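Local coordinates for protein CghA (Chaetomium globosum, PDB 6KBC) that is a two-domain protein of the calycin clan, built mainly of beta strands, that holds the ligand WK1 in a pocket, at residues Y165-Q170 / A274-G279; A285-P290 / A298-V303; G324-F329 / S340-H345. All blocks are in the same frame, centred on the assembly; numbering follows the deposited sequence.

Contact 1 (Y165-Q170 / A274-G279); sequences YPTLPQ and ALYRDG
Y276 meets Y165 and P166 where the two calycin-like domains face each other: the loop after strand 154-162 of the N-terminal domain lies against the end of strand 269-277 and the tight beta-hairpin turn that follows it in the C-terminal domain. Y276 carries its CG anti to the carbonyl carbon (chi1 -58°), which sends the ring out to the loop. Y165 CD2 sits over the centre of one face of that ring, 3.4 Å from Y276 CG. The two ring planes are oblique at 50°, and Y165 CB adds an off-centre CH-pi contact. At the tip, Y276 OH donates to P166 O at 2.6 Å, with the carbonyl oxygen near the ring plane. Water 2 lies in that plane too and donates to Y276 OH at 2.8 Å. The same water donates to T167 OG1, whose stronger partner is R185 O on strand 181-200. Next, D278 and G279 take the backbone angles of a type I' turn. This lays G279 CA over the other tyrosine, 3.6 Å from the centroid of the Y165 ring. Water 1 completes the grip, accepting from G279 N at 2.8 Å and bonding Y165 OH at 2.9 Å.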
# COMPACT_ATOMS: atom_id res chain seq x y z
N TYR A 165 -9.33 -13.06 -5.19
CA TYR A 165 -8.53 -13.69 -4.16
C TYR A 165 -9.19 -13.48 -2.80
O TYR A 165 -9.64 -12.37 -2.50
CB TYR A 165 -7.13 -13.08 -4.10
CG TYR A 165 -6.15 -13.44 -5.20
CD1 TYR A 165 -6.59 -13.86 -6.47
CD2 TYR A 165 -4.79 -13.30 -4.99
CE1 TYR A 165 -5.67 -14.16 -7.46
CE2 TYR A 165 -3.88 -13.59 -5.96
CZ TYR A 165 -4.32 -14.02 -7.20
OH TYR A 165 -3.37 -14.29 -8.14
N PRO A 166 -9.20 -14.49 -1.93
CA PRO A 166 -9.65 -14.27 -0.55
C PRO A 166 -8.76 -13.26 0.14
O PRO A 166 -7.53 -13.32 0.04
CB PRO A 166 -9.54 -15.66 0.08
CG PRO A 166 -8.54 -16.39 -0.75
CD PRO A 166 -8.73 -15.87 -2.16
N THR A 167 -9.37 -12.33 0.87
CA THR A 167 -8.59 -11.23 1.42
C THR A 167 -9.21 -10.52 2.62
O THR A 167 -8.50 -9.88 3.40
CB THR A 167 -8.34 -10.19 0.32
OG1 THR A 167 -7.42 -9.20 0.79
CG2 THR A 167 -9.65 -9.51 -0.09
N LEU A 168 -10.54 -10.58 2.77
CA LEU A 168 -11.14 -9.62 3.69
C LEU A 168 -10.92 -10.07 5.14
O LEU A 168 -10.96 -11.27 5.43
CB LEU A 168 -12.64 -9.46 3.39
CG LEU A 168 -12.94 -8.78 2.04
CD1 LEU A 168 -14.45 -8.83 1.68
CD2 LEU A 168 -12.46 -7.33 2.03
N PRO A 169 -10.66 -9.14 6.06
CA PRO A 169 -10.45 -9.53 7.45
C PRO A 169 -11.75 -9.96 8.10
O PRO A 169 -12.81 -9.35 7.89
CB PRO A 169 -9.90 -8.26 8.10
CG PRO A 169 -10.49 -7.16 7.29
CD PRO A 169 -10.56 -7.68 5.87
N GLN A 170 -11.66 -11.02 8.89
CA GLN A 170 -12.82 -11.63 9.51
C GLN A 170 -13.01 -11.17 10.95
O GLN A 170 -13.95 -11.62 11.62
CB GLN A 170 -12.68 -13.15 9.46
CG GLN A 170 -12.56 -13.77 8.05
CD GLN A 170 -13.64 -13.33 7.06
OE1 GLN A 170 -13.47 -12.36 6.31
NE2 GLN A 170 -14.77 -14.02 7.09
N ALA A 274 0.12 -11.28 2.89
CA ALA A 274 -0.50 -12.46 2.33
C ALA A 274 0.35 -12.97 1.18
O ALA A 274 0.89 -12.17 0.40
CB ALA A 274 -1.93 -12.16 1.85
N LEU A 275 0.46 -14.29 1.08
CA LEU A 275 1.05 -14.93 -0.08
C LEU A 275 -0.02 -15.82 -0.72
O LEU A 275 -0.70 -16.57 -0.02
CB LEU A 275 2.27 -15.75 0.27
CG LEU A 275 2.91 -16.50 -0.89
CD1 LEU A 275 3.56 -15.53 -1.88
CD2 LEU A 275 3.92 -17.51 -0.36
N TYR A 276 -0.16 -15.71 -2.02
CA TYR A 276 -1.09 -16.53 -2.78
C TYR A 276 -0.29 -17.35 -3.77
O TYR A 276 0.77 -16.91 -4.23
CB TYR A 276 -2.11 -15.68 -3.52
CG TYR A 276 -2.91 -14.78 -2.63
CD1 TYR A 276 -2.44 -13.51 -2.29
CD2 TYR A 276 -4.17 -15.17 -2.16
CE1 TYR A 276 -3.18 -12.67 -1.48
CE2 TYR A 276 -4.92 -14.33 -1.35
CZ TYR A 276 -4.42 -13.09 -1.02
OH TYR A 276 -5.15 -12.24 -0.23
N ARG A 277 -0.77 -18.54 -4.07
CA ARG A 277 -0.24 -19.35 -5.16
C ARG A 277 -1.42 -19.71 -6.05
O ARG A 277 -2.36 -20.37 -5.60
CB ARG A 277 0.46 -20.61 -4.65
CG ARG A 277 1.22 -21.36 -5.74
CD ARG A 277 1.80 -22.67 -5.23
NE ARG A 277 3.05 -23.02 -5.91
CZ ARG A 277 3.12 -23.52 -7.14
NH1 ARG A 277 2.02 -23.75 -7.85
NH2 ARG A 277 4.31 -23.80 -7.67
N ASP A 278 -1.37 -19.25 -7.30
CA ASP A 278 -2.49 -19.39 -8.24
C ASP A 278 -3.80 -18.96 -7.61
O ASP A 278 -4.84 -19.59 -7.79
CB ASP A 278 -2.59 -20.82 -8.75
CG ASP A 278 -1.42 -21.20 -9.61
OD1 ASP A 278 -1.12 -20.45 -10.55
OD2 ASP A 278 -0.81 -22.26 -9.33
N GLY A 279 -3.76 -17.87 -6.84
CA GLY A 279 -4.96 -17.29 -6.31
C GLY A 279 -5.47 -17.92 -5.03
O GLY A 279 -6.44 -17.40 -4.45
O HOH W 1 -1.56 -16.14 -6.91
O HOH W 2 -4.69 -10.03 1.38

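Contact 2 (A285-P290 / A298-V303); sequences ALRSLP and ATADAV
The side chain of R287 reaches back along segment 298-303 and meets D301, A302, A300 and T299. Its CB starts 3.7 Å from D301 O and packs on A302 CB. With CG anti to the backbone N (chi1 176°), CG and CD run on past the same A302 methyl, before a bend at chi3 (-72°) turns the chain toward T299. NE skirts A300, and CZ lies 3.6 Å from A300 CB, which sits over the centre of one guanidinium face. At the tip, R287 NH1 donates to T299 OG1 at 2.7 Å, nearly straight at 170° and in the guanidinium plane. One methyl on a face and one hydroxyl at the edge would favour this turn of the flat group. NH1 also gives a long bond to water 4, which donates to A300 O. At the root of this side chain the backbones pair: V303 N donates to R287 O at 2.9 Å, and L289 N to V303 O at 3.0 Å. A285 CB closes in on V303 CB, while S288 OG is hydrogen-bonded to N269 OD1. S288, in a weakly bonded strand at 288-289, forms a short parallel bridge with V303, the exception among antiparallel pairs, joining the chain after hairpin 269-285 to strand 302-308, consistent with the closure of a calycin-type beta barrel.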
# COMPACT_ATOMS: atom_id res chain seq x y z
N ALA A 285 -0.43 -14.03 6.60
CA ALA A 285 0.69 -13.70 7.49
C ALA A 285 0.35 -12.47 8.30
O ALA A 285 0.51 -11.33 7.84
CB ALA A 285 1.97 -13.51 6.68
N LEU A 286 -0.12 -12.69 9.52
CA LEU A 286 -0.38 -11.61 10.46
C LEU A 286 0.67 -11.58 11.57
O LEU A 286 0.51 -10.86 12.56
CB LEU A 286 -1.77 -11.77 11.06
CG LEU A 286 -2.87 -11.77 9.99
CD1 LEU A 286 -4.19 -12.16 10.63
CD2 LEU A 286 -2.95 -10.39 9.31
N ARG A 287 1.73 -12.36 11.41
CA ARG A 287 2.84 -12.45 12.35
C ARG A 287 4.13 -12.14 11.60
O ARG A 287 4.39 -12.73 10.54
CB ARG A 287 2.88 -13.84 12.99
CG ARG A 287 4.07 -14.09 13.92
CD ARG A 287 4.06 -15.54 14.41
NE ARG A 287 2.98 -15.77 15.37
CZ ARG A 287 2.76 -16.93 15.99
NH1 ARG A 287 3.55 -17.96 15.73
NH2 ARG A 287 1.77 -17.04 16.85
N SER A 288 4.93 -11.22 12.13
CA SER A 288 6.18 -10.79 11.52
C SER A 288 7.35 -11.32 12.35
O SER A 288 7.46 -10.97 13.53
CB SER A 288 6.23 -9.27 11.43
OG SER A 288 7.35 -8.81 10.68
N LEU A 289 8.24 -12.12 11.73
CA LEU A 289 9.28 -12.81 12.48
C LEU A 289 10.55 -11.97 12.57
O LEU A 289 10.83 -11.17 11.67
CB LEU A 289 9.62 -14.12 11.82
CG LEU A 289 8.41 -15.05 11.77
CD1 LEU A 289 8.71 -16.24 10.90
CD2 LEU A 289 8.06 -15.48 13.21
N PRO A 290 11.34 -12.20 13.62
CA PRO A 290 12.68 -11.59 13.69
C PRO A 290 13.46 -11.85 12.42
O PRO A 290 13.54 -13.00 11.95
CB PRO A 290 13.32 -12.28 14.90
CG PRO A 290 12.14 -12.63 15.78
CD PRO A 290 11.03 -13.00 14.82
N ALA A 298 6.53 -23.06 13.02
CA ALA A 298 5.36 -22.42 12.44
C ALA A 298 4.12 -22.76 13.25
O ALA A 298 3.37 -23.66 12.86
CB ALA A 298 5.19 -22.84 10.98
N THR A 299 3.89 -22.05 14.35
CA THR A 299 2.63 -22.18 15.07
C THR A 299 1.55 -21.27 14.51
O THR A 299 0.41 -21.32 14.98
CB THR A 299 2.84 -21.87 16.55
OG1 THR A 299 3.18 -20.49 16.73
CG2 THR A 299 3.96 -22.75 17.10
N ALA A 300 1.88 -20.43 13.54
CA ALA A 300 0.92 -19.62 12.81
C ALA A 300 1.56 -19.23 11.50
O ALA A 300 2.79 -19.25 11.36
CB ALA A 300 0.49 -18.37 13.58
N ASP A 301 0.72 -18.89 10.53
CA ASP A 301 1.23 -18.31 9.30
C ASP A 301 2.02 -17.06 9.65
O ASP A 301 1.66 -16.29 10.55
CB ASP A 301 0.08 -17.94 8.35
CG ASP A 301 -0.60 -19.16 7.70
OD1 ASP A 301 -0.26 -20.35 7.98
OD2 ASP A 301 -1.51 -18.90 6.89
N ALA A 302 3.11 -16.83 8.92
CA ALA A 302 3.95 -15.71 9.29
C ALA A 302 4.76 -15.29 8.08
O ALA A 302 4.87 -16.04 7.10
CB ALA A 302 4.88 -16.08 10.47
N VAL A 303 5.28 -14.08 8.14
CA VAL A 303 6.24 -13.63 7.15
C VAL A 303 7.42 -13.03 7.90
O VAL A 303 7.25 -12.42 8.96
CB VAL A 303 5.63 -12.63 6.15
CG1 VAL A 303 5.23 -11.34 6.83
CG2 VAL A 303 6.62 -12.37 5.00
O HOH W 3 -0.47 -15.01 11.40
O HOH W 4 5.05 -18.69 13.00

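Contact 3 (G324-F329 / S340-H345); sequences GYRLEF and SFDLRH
Strands 324-330 and 338-346 form an antiparallel beta hairpin in the C-terminal calycin-like domain, and R326 and D342 lie side by side across it, pointing the same way. Between these segments the ladder has two hydrogen-bonded pairs, Y325 with L343 and L327 with F341, each closed by two backbone N-H to O bonds. In the non-hydrogen-bonded pairs between and beside them, R326 CA and S340 CA add CA-H contacts to F341 O and L327 O.

Charge governs the face that bears R326, D342 and R344. R326 grips the carboxylate side-on: R326 NE donates to D342 OD1 at 2.7 Å and R326 NH2 to D342 OD2 at 3.0 Å. Both oxygens offer their syn lone pairs, and the guanidinium and carboxylate planes are 14° apart. R344 NH2 reaches D342 OD2 at 3.2 Å from above the carboxylate plane, so one oxygen serves two arginines; R344 NH1 is held by D310 O and D312 O. Farther along, water 5 bonds S340 OG at 2.7 Å.

The opposite face, with L327, F341 and L343, is mainly apolar; Y325 lies on it too, its OH bonded to K307 NZ. L327 CD1 meets L343 CD2 at 4.0 Å, both leaning on V245, while F329 CD2 comes to the edge of the F341 ring.

At the far end the contact is CH-pi: H345, with NE2 bonded to E390 OE1 and ND1 to L314 O, presents a ring face to G324, whose CA lies 3.7 Å from the ring centroid.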
# COMPACT_ATOMS: atom_id res chain seq x y z
N GLY A 324 17.64 -4.55 -1.33
CA GLY A 324 16.34 -5.18 -1.51
C GLY A 324 15.90 -5.78 -0.19
O GLY A 324 16.44 -5.48 0.87
N TYR A 325 14.90 -6.65 -0.29
CA TYR A 325 14.34 -7.31 0.87
C TYR A 325 14.17 -8.78 0.55
O TYR A 325 13.81 -9.14 -0.58
CB TYR A 325 12.97 -6.72 1.25
CG TYR A 325 13.00 -5.66 2.32
CD1 TYR A 325 12.96 -6.01 3.67
CD2 TYR A 325 13.02 -4.30 1.99
CE1 TYR A 325 12.97 -5.04 4.67
CE2 TYR A 325 13.02 -3.33 2.97
CZ TYR A 325 12.99 -3.70 4.31
OH TYR A 325 12.99 -2.73 5.29
N ARG A 326 14.39 -9.62 1.55
CA ARG A 326 13.98 -11.01 1.48
C ARG A 326 12.65 -11.14 2.21
O ARG A 326 12.48 -10.57 3.29
CB ARG A 326 15.03 -11.93 2.12
CG ARG A 326 14.60 -13.39 2.20
CD ARG A 326 15.83 -14.26 2.44
NE ARG A 326 16.74 -14.13 1.31
CZ ARG A 326 18.06 -14.27 1.36
NH1 ARG A 326 18.66 -14.60 2.50
NH2 ARG A 326 18.78 -14.10 0.26
N LEU A 327 11.70 -11.84 1.58
CA LEU A 327 10.42 -12.19 2.19
C LEU A 327 10.35 -13.69 2.33
O LEU A 327 10.38 -14.42 1.33
CB LEU A 327 9.23 -11.74 1.33
CG LEU A 327 9.05 -10.25 1.06
CD1 LEU A 327 7.74 -10.06 0.27
CD2 LEU A 327 9.04 -9.50 2.38
N GLU A 328 10.24 -14.16 3.56
CA GLU A 328 10.09 -15.59 3.83
C GLU A 328 8.70 -15.80 4.42
O GLU A 328 8.44 -15.36 5.55
CB GLU A 328 11.17 -16.09 4.76
CG GLU A 328 11.03 -17.53 5.18
CD GLU A 328 11.84 -17.77 6.43
OE1 GLU A 328 12.95 -18.31 6.31
OE2 GLU A 328 11.38 -17.37 7.52
N PHE A 329 7.82 -16.44 3.67
CA PHE A 329 6.49 -16.75 4.17
C PHE A 329 6.48 -18.15 4.76
O PHE A 329 7.11 -19.05 4.22
CB PHE A 329 5.44 -16.66 3.05
CG PHE A 329 5.09 -15.27 2.66
CD1 PHE A 329 4.06 -14.60 3.29
CD2 PHE A 329 5.80 -14.62 1.65
CE1 PHE A 329 3.72 -13.31 2.90
CE2 PHE A 329 5.47 -13.34 1.26
CZ PHE A 329 4.42 -12.68 1.90
N SER A 340 10.44 -18.46 0.01
CA SER A 340 11.39 -17.37 0.19
C SER A 340 11.55 -16.65 -1.13
O SER A 340 11.73 -17.29 -2.18
CB SER A 340 12.76 -17.89 0.67
OG SER A 340 13.53 -16.80 1.12
N PHE A 341 11.46 -15.33 -1.10
CA PHE A 341 11.63 -14.52 -2.28
C PHE A 341 12.62 -13.41 -2.00
O PHE A 341 12.60 -12.81 -0.92
CB PHE A 341 10.30 -13.89 -2.76
CG PHE A 341 9.23 -14.91 -2.99
CD1 PHE A 341 9.12 -15.55 -4.22
CD2 PHE A 341 8.35 -15.25 -1.98
CE1 PHE A 341 8.11 -16.49 -4.45
CE2 PHE A 341 7.35 -16.19 -2.20
CZ PHE A 341 7.25 -16.82 -3.43
N ASP A 342 13.47 -13.14 -2.97
CA ASP A 342 14.34 -11.98 -2.92
C ASP A 342 13.75 -10.92 -3.82
O ASP A 342 13.43 -11.20 -4.99
CB ASP A 342 15.76 -12.34 -3.33
CG ASP A 342 16.52 -13.05 -2.21
OD1 ASP A 342 15.92 -13.26 -1.13
OD2 ASP A 342 17.71 -13.35 -2.40
N LEU A 343 13.56 -9.74 -3.27
CA LEU A 343 13.00 -8.61 -4.00
C LEU A 343 14.13 -7.60 -4.10
O LEU A 343 14.44 -6.91 -3.13
CB LEU A 343 11.80 -8.03 -3.28
CG LEU A 343 10.47 -8.78 -3.48
CD1 LEU A 343 10.53 -10.17 -2.93
CD2 LEU A 343 9.42 -7.99 -2.76
N ARG A 344 14.76 -7.52 -5.27
CA ARG A 344 15.96 -6.71 -5.40
C ARG A 344 15.64 -5.43 -6.14
O ARG A 344 14.93 -5.46 -7.15
CB ARG A 344 17.10 -7.49 -6.07
CG ARG A 344 17.51 -8.66 -5.18
CD ARG A 344 18.60 -9.52 -5.79
NE ARG A 344 18.97 -10.57 -4.85
CZ ARG A 344 19.88 -10.42 -3.89
NH1 ARG A 344 20.51 -9.25 -3.74
NH2 ARG A 344 20.15 -11.43 -3.08
N HIS A 345 16.15 -4.32 -5.62
CA HIS A 345 15.88 -2.99 -6.17
C HIS A 345 16.35 -2.91 -7.61
O HIS A 345 17.56 -2.99 -7.88
CB HIS A 345 16.60 -1.92 -5.35
CG HIS A 345 16.14 -1.86 -3.92
ND1 HIS A 345 16.94 -1.38 -2.91
CD2 HIS A 345 14.96 -2.20 -3.35
CE1 HIS A 345 16.27 -1.43 -1.76
NE2 HIS A 345 15.07 -1.92 -2.01
O HOH W 5 14.57 -17.77 3.47

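In the fold
From the N terminus, contact 1 comes first and spans the longest loop, bringing 274-279 back against 165-170 after about a hundred mostly strand-forming residues and tying the two domains together. Contact 2 then closes a short loop between 285-290 and 298-303, and contact 3 closes the hairpin 324-330/338-346. The three follow in series, and none nests or crosses. They meet at F329: F329 CD1 lies 3.7 Å from L275 CB of contact 1, and F329 CE1 lies 3.7 Å from V303 CG2 of contact 2. Strands 302-308 and 324-330 are neighbours, so contact 2 is followed by contact 3 in the next strand of the sheet within the C-terminal domain.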